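Local coordinates for imine reductase (Bacillus cereus, PDB 4D3D), which probably catalyses the NADPH-dependent, S-selective reduction of cyclic imines such as 2-methylpyrroline to chiral amines, working as a dimer, at residues P180-A183 with M184-Y187; V137-P141 with S142-K146; A257-E260 with H261-T265. All coordinates share one frame; numbering follows the deposited sequence.

Contact 1: P180-A183 with M184-Y187; sequences PGLA and MLYY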
# COMPACT_ATOMS: atom_id res chain seq x y z
N PRO B 180 -18.09 0.46 -20.88
CA PRO B 180 -18.64 1.35 -19.86
C PRO B 180 -18.13 1.05 -18.43
O PRO B 180 -18.23 1.97 -17.58
CB PRO B 180 -20.16 1.07 -19.91
CG PRO B 180 -20.41 0.52 -21.27
CD PRO B 180 -19.16 -0.25 -21.60
N GLY B 181 -17.71 -0.19 -18.15
CA GLY B 181 -17.23 -0.56 -16.81
C GLY B 181 -15.86 0.07 -16.50
O GLY B 181 -15.49 0.14 -15.32
N LEU B 182 -15.10 0.52 -17.51
CA LEU B 182 -13.69 0.93 -17.24
C LEU B 182 -13.47 2.14 -16.37
O LEU B 182 -12.55 2.13 -15.51
CB LEU B 182 -12.89 1.08 -18.56
CG LEU B 182 -12.72 -0.15 -19.40
CD1 LEU B 182 -12.10 0.26 -20.72
CD2 LEU B 182 -11.82 -1.20 -18.75
N ALA B 183 -14.32 3.17 -16.48
CA ALA B 183 -14.21 4.29 -15.60
C ALA B 183 -14.35 3.89 -14.14
O ALA B 183 -13.58 4.40 -13.28
CB ALA B 183 -15.24 5.34 -15.94
N MET B 184 -15.22 2.93 -13.85
CA MET B 184 -15.37 2.44 -12.48
C MET B 184 -14.22 1.48 -12.09
O MET B 184 -13.79 1.44 -10.92
CB MET B 184 -16.73 1.77 -12.29
CG MET B 184 -17.95 2.76 -12.42
SD MET B 184 -17.70 4.52 -11.96
CE MET B 184 -17.51 3.88 -10.45
N LEU B 185 -13.75 0.72 -13.05
CA LEU B 185 -12.68 -0.25 -12.82
C LEU B 185 -11.45 0.48 -12.31
O LEU B 185 -10.94 0.15 -11.21
CB LEU B 185 -12.34 -1.05 -14.02
CG LEU B 185 -11.14 -2.06 -13.76
CD1 LEU B 185 -11.48 -3.22 -12.83
CD2 LEU B 185 -10.69 -2.47 -15.13
N TYR B 186 -11.00 1.46 -13.04
CA TYR B 186 -9.76 2.20 -12.67
C TYR B 186 -9.90 2.92 -11.30
O TYR B 186 -9.03 2.88 -10.44
CB TYR B 186 -9.35 3.18 -13.71
CG TYR B 186 -8.66 2.54 -14.95
CD1 TYR B 186 -9.38 2.07 -16.03
CD2 TYR B 186 -7.27 2.35 -14.98
CE1 TYR B 186 -8.77 1.48 -17.13
CE2 TYR B 186 -6.65 1.74 -16.07
CZ TYR B 186 -7.37 1.33 -17.14
OH TYR B 186 -6.72 0.77 -18.24
N TYR B 187 -11.08 3.53 -11.05
CA TYR B 187 -11.36 4.13 -9.77
C TYR B 187 -11.32 3.13 -8.59
O TYR B 187 -10.59 3.35 -7.58
CB TYR B 187 -12.77 4.76 -9.86
CG TYR B 187 -13.02 5.65 -8.63
CD1 TYR B 187 -12.61 6.98 -8.60
CD2 TYR B 187 -13.62 5.11 -7.53
CE1 TYR B 187 -12.83 7.75 -7.46
CE2 TYR B 187 -13.86 5.86 -6.40
CZ TYR B 187 -13.44 7.14 -6.34
OH TYR B 187 -13.71 7.86 -5.18

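Contact 2: V137-P141 with S142-K146; sequences VQVPP and SGIGK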
# COMPACT_ATOMS: atom_id res chain seq x y z
N VAL B 137 -15.47 10.48 -10.94
CA VAL B 137 -14.90 11.77 -10.52
C VAL B 137 -13.91 11.52 -9.38
O VAL B 137 -14.26 10.91 -8.39
CB VAL B 137 -16.00 12.76 -10.10
CG1 VAL B 137 -15.40 14.11 -9.69
CG2 VAL B 137 -17.02 12.95 -11.24
N GLN B 138 -12.70 12.03 -9.57
CA GLN B 138 -11.59 11.76 -8.64
C GLN B 138 -11.42 12.82 -7.57
O GLN B 138 -10.53 12.67 -6.75
CB GLN B 138 -10.29 11.64 -9.44
CG GLN B 138 -10.28 10.52 -10.46
CD GLN B 138 -9.10 10.67 -11.38
OE1 GLN B 138 -8.08 11.20 -10.95
NE2 GLN B 138 -9.22 10.26 -12.65
N VAL B 139 -12.27 13.86 -7.55
CA VAL B 139 -12.15 15.01 -6.63
C VAL B 139 -13.47 15.28 -5.88
O VAL B 139 -14.57 14.81 -6.28
CB VAL B 139 -11.71 16.30 -7.36
CG1 VAL B 139 -10.29 16.16 -8.02
CG2 VAL B 139 -12.75 16.73 -8.42
N PRO B 140 -13.41 16.04 -4.76
CA PRO B 140 -14.64 16.37 -4.08
C PRO B 140 -15.29 17.55 -4.83
O PRO B 140 -14.64 18.10 -5.74
CB PRO B 140 -14.18 16.81 -2.69
CG PRO B 140 -12.76 17.24 -2.86
CD PRO B 140 -12.19 16.48 -4.03
N PRO B 141 -16.50 17.96 -4.43
CA PRO B 141 -17.16 19.08 -5.10
C PRO B 141 -16.31 20.34 -5.25
O PRO B 141 -16.39 21.00 -6.29
CB PRO B 141 -18.41 19.30 -4.26
CG PRO B 141 -18.79 17.92 -3.84
CD PRO B 141 -17.44 17.27 -3.51
N SER B 142 -15.44 20.64 -4.28
CA SER B 142 -14.52 21.80 -4.35
C SER B 142 -13.52 21.75 -5.51
O SER B 142 -13.03 22.78 -5.94
CB SER B 142 -13.74 21.94 -3.03
OG SER B 142 -12.87 20.82 -2.80
N GLY B 143 -13.24 20.56 -6.05
CA GLY B 143 -12.37 20.41 -7.21
C GLY B 143 -13.03 20.63 -8.58
O GLY B 143 -12.35 20.72 -9.59
N ILE B 144 -14.36 20.75 -8.61
CA ILE B 144 -15.08 21.03 -9.88
C ILE B 144 -14.78 22.45 -10.37
O ILE B 144 -14.74 23.42 -9.59
CB ILE B 144 -16.59 20.80 -9.72
CG1 ILE B 144 -16.89 19.36 -9.24
CG2 ILE B 144 -17.31 21.11 -11.03
CD1 ILE B 144 -16.39 18.24 -10.16
N GLY B 145 -14.43 22.56 -11.63
CA GLY B 145 -14.01 23.83 -12.23
C GLY B 145 -12.49 24.02 -12.30
O GLY B 145 -12.03 25.03 -12.83
N LYS B 146 -11.73 23.06 -11.80
CA LYS B 146 -10.26 23.18 -11.79
C LYS B 146 -9.60 22.19 -12.76
O LYS B 146 -9.93 20.99 -12.75
CB LYS B 146 -9.77 22.95 -10.38
CG LYS B 146 -10.32 23.95 -9.40
CD LYS B 146 -9.85 23.64 -8.01
CE LYS B 146 -10.39 24.66 -7.02
NZ LYS B 146 -10.38 24.03 -5.68
O HOH W 1 -16.34 23.62 -7.32

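Contact 3: A257-E260 with H261-T265; sequences ASVE and HVVHT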
# COMPACT_ATOMS: atom_id res chain seq x y z
N ALA B 257 8.60 -15.89 5.75
CA ALA B 257 9.31 -15.70 6.96
C ALA B 257 9.33 -14.23 7.44
O ALA B 257 9.23 -13.95 8.61
CB ALA B 257 10.76 -16.17 6.77
N SER B 258 9.46 -13.33 6.50
CA SER B 258 9.41 -11.91 6.78
C SER B 258 8.02 -11.44 7.35
O SER B 258 7.95 -10.75 8.37
CB SER B 258 9.74 -11.17 5.52
OG SER B 258 9.74 -9.79 5.67
N VAL B 259 6.97 -11.95 6.74
CA VAL B 259 5.63 -11.65 7.21
C VAL B 259 5.40 -12.22 8.58
O VAL B 259 4.79 -11.59 9.45
CB VAL B 259 4.56 -12.13 6.19
CG1 VAL B 259 3.16 -11.90 6.76
CG2 VAL B 259 4.70 -11.39 4.88
N GLU B 260 5.89 -13.42 8.85
CA GLU B 260 5.79 -14.04 10.19
C GLU B 260 6.42 -13.16 11.26
O GLU B 260 5.83 -12.96 12.33
CB GLU B 260 6.50 -15.40 10.25
CG GLU B 260 5.79 -16.51 9.56
CD GLU B 260 6.65 -17.78 9.38
OE1 GLU B 260 7.89 -17.73 9.53
OE2 GLU B 260 6.07 -18.85 9.09
N HIS B 261 7.59 -12.55 10.97
CA HIS B 261 8.19 -11.59 11.90
C HIS B 261 7.36 -10.32 12.11
O HIS B 261 7.30 -9.78 13.20
CB HIS B 261 9.58 -11.22 11.48
CG HIS B 261 10.52 -12.35 11.69
ND1 HIS B 261 11.70 -12.49 11.00
CD2 HIS B 261 10.41 -13.44 12.50
CE1 HIS B 261 12.30 -13.59 11.40
NE2 HIS B 261 11.57 -14.15 12.36
N VAL B 262 6.66 -9.85 11.06
CA VAL B 262 5.75 -8.71 11.24
C VAL B 262 4.57 -9.11 12.20
O VAL B 262 4.20 -8.33 13.08
CB VAL B 262 5.23 -8.19 9.87
CG1 VAL B 262 4.07 -7.20 10.09
CG2 VAL B 262 6.31 -7.56 9.02
N VAL B 263 3.99 -10.28 11.98
CA VAL B 263 2.95 -10.80 12.84
C VAL B 263 3.42 -10.92 14.30
O VAL B 263 2.76 -10.44 15.22
CB VAL B 263 2.41 -12.12 12.31
CG1 VAL B 263 1.48 -12.76 13.33
CG2 VAL B 263 1.67 -11.88 10.99
N HIS B 264 4.60 -11.50 14.52
CA HIS B 264 5.13 -11.57 15.85
C HIS B 264 5.35 -10.23 16.51
O HIS B 264 5.08 -10.10 17.68
CB HIS B 264 6.46 -12.40 15.82
CG HIS B 264 6.27 -13.82 15.40
ND1 HIS B 264 7.31 -14.59 14.89
CD2 HIS B 264 5.19 -14.61 15.40
CE1 HIS B 264 6.86 -15.79 14.59
NE2 HIS B 264 5.58 -15.84 14.92
N THR B 265 5.88 -9.25 15.76
CA THR B 265 6.17 -7.92 16.21
C THR B 265 4.85 -7.29 16.69
O THR B 265 4.77 -6.61 17.73
CB THR B 265 6.85 -7.08 15.13
OG1 THR B 265 8.13 -7.67 14.82
CG2 THR B 265 7.05 -5.65 15.55

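Contact 1: P180-A183 with M184-Y187
Tyr186 sets one edge of its ring against the carbonyl oxygen of Leu182, one helical turn earlier, and its atoms can be followed outward in order. Its CB lies 3.8 Å from Leu182 O. With chi1 at -77°, CG stands beside the backbone N, and the ring is brought down along the preceding turn. CD1 then comes closest, 3.2 Å from Leu182 O, which sits at the ring edge in the plane of the ring; CE1, one atom further, is already leaving the oxygen and looks loosely toward Leu182 CD2. The same oxygen accepts the backbone N-H of Tyr186 at 3.0 Å in an almost straight bond (176°), so amide and ring edge both converge on it. Beyond these segments the ring meets Arg176 in a cation-pi contact and Tyr221 of the second subunit edge-to-face.

Leu182 also meets Leu185, the two CD2 methyls 4.0 Å apart. Leu185 N donates to Gly181 O at 2.9 Å, in the carbonyl plane, while Met184 N makes only a weak bond to the same oxygen. Tyr187 N likewise bonds weakly to Ala183 O, at 3.5 Å.

Outside the segment, Asp179 OD1 accepts from Gly181 N and Ser154 OG pairs with Ala183 N. The contact lies at the N-terminal end of the long helix 182-210, which leads from the Rossmann domain into the helical C-terminal domain, as in 6-phosphogluconate dehydrogenase relatives.

Contact 2: V137-P141 with S142-K146
Pro140 O receives the backbone N-H of Gly143 at 2.8 Å, and Pro141 O receives that of Ile144 at 3.1 Å. These successive i to i+3 bonds make a short 3-10 turn. Both donors stand well above the carbonyl planes, by 42° and 56°, consistent with the tight winding of such a turn.

Beside this backbone, Val139 turns its CG2 branch onto Gly143, 3.9 Å from CA; at chi1 -62° that methyl lies between its own backbone N and carbonyl carbon. Gly143 has only hydrogen on the side facing Val139 CB, which permits the close approach. Ile144 lays CG1 against Pro141 O, and its CD1 reaches Val139 CG2 and Val137 CG1, both at 4.3 Å. Ser142 OG approaches Pro140 CG at 3.6 Å.

A second shell fixes the far end. One water donates to both Pro141 O and Ile144 O, so Pro141 O is gripped twice, by water and by amide. Lys146 runs its extended chain back alongside the turn to give NZ to Ser142 O at 2.9 Å, while Ser149 OG pairs with Gly143 O. Pro141 and Ile144 also pack on Met32 of helix 31-42.

A type II beta turn, Gly143 to Lys146, overlaps the end of the 3-10 turn, with Gly145 at a positive phi. Together these turns form the connection between the antiparallel neighbours 131-137 and 149-155 of the Rossmann-type domain's sheet.

Contact 3: A257-E260 with H261-T265
Four consecutive i to i+4 bonds, from the N-H groups of His261, Val262, Val263 and His264 to the carbonyls of Ala257, Ser258, Val259 and Glu260, span 2.9 to 3.2 Å and define regular alpha-helix.

The two histidines treat the turn before them alike. His264, with chi1 at -63°, has CG beside its backbone N, and this tips the imidazole back over the preceding turn: Glu260 O lies over one face, 3.2 Å above the plane and offset toward the rim. CG is the nearest ring atom to it. ND1 is also close to Glu260 O but is poorly angled for a bond; the oxygen accepts instead the backbone N-H of His264, at 166°. His261 repeats the pattern less tightly, with Ala257 O 3.6 Å above one face of its ring. The carboxylate of Glu260 stays clear of both rings, although its charge could still favour their protonation.

Along another side of the helix Val263 CG2 touches Val259 O at 3.5 Å, while the methyls Val263 CG2 and Val259 CG1 meet only loosely, at 4.5 Å. Val262 CG2 similarly rests near Ser258 O. One turn further on, His261 O is gripped twice, by Thr265 N and by Thr265 OG1 at 2.8 Å, from opposite faces of the carbonyl plane.

Helix 252-268 is lined along Val259 by Val279, Leu280 and Phe283 of helix 274-288. Helix 182-210 of the second subunit covers Ser258, whose OG bonds Trp195 NE1 of that helix, and also meets Val262 on its Asp192 and Thr265 on its Gln188.

Contact 1 is the buried one, close to the chain's centre in space at the start of helix 182-210, whereas contacts 2 and 3 are only partly buried. Contacts 1 and 2 meet directly, Tyr187 CE1 lying 3.6 Å from Val137 O, so the end of strand 131-137, where the loop begins, packs against the interdomain helix. Contacts 1 and 3 share the C-terminal range but lie about 36 Å apart between centres; both touch the second subunit, contact 3 through that subunit's copy of helix 182-210. Their chemistry differs: helical bonding with aromatic and leucine packing in contact 1, proline-glycine turns with a water and a lysine in contact 2, and histidine faces over carbonyls in contact 3.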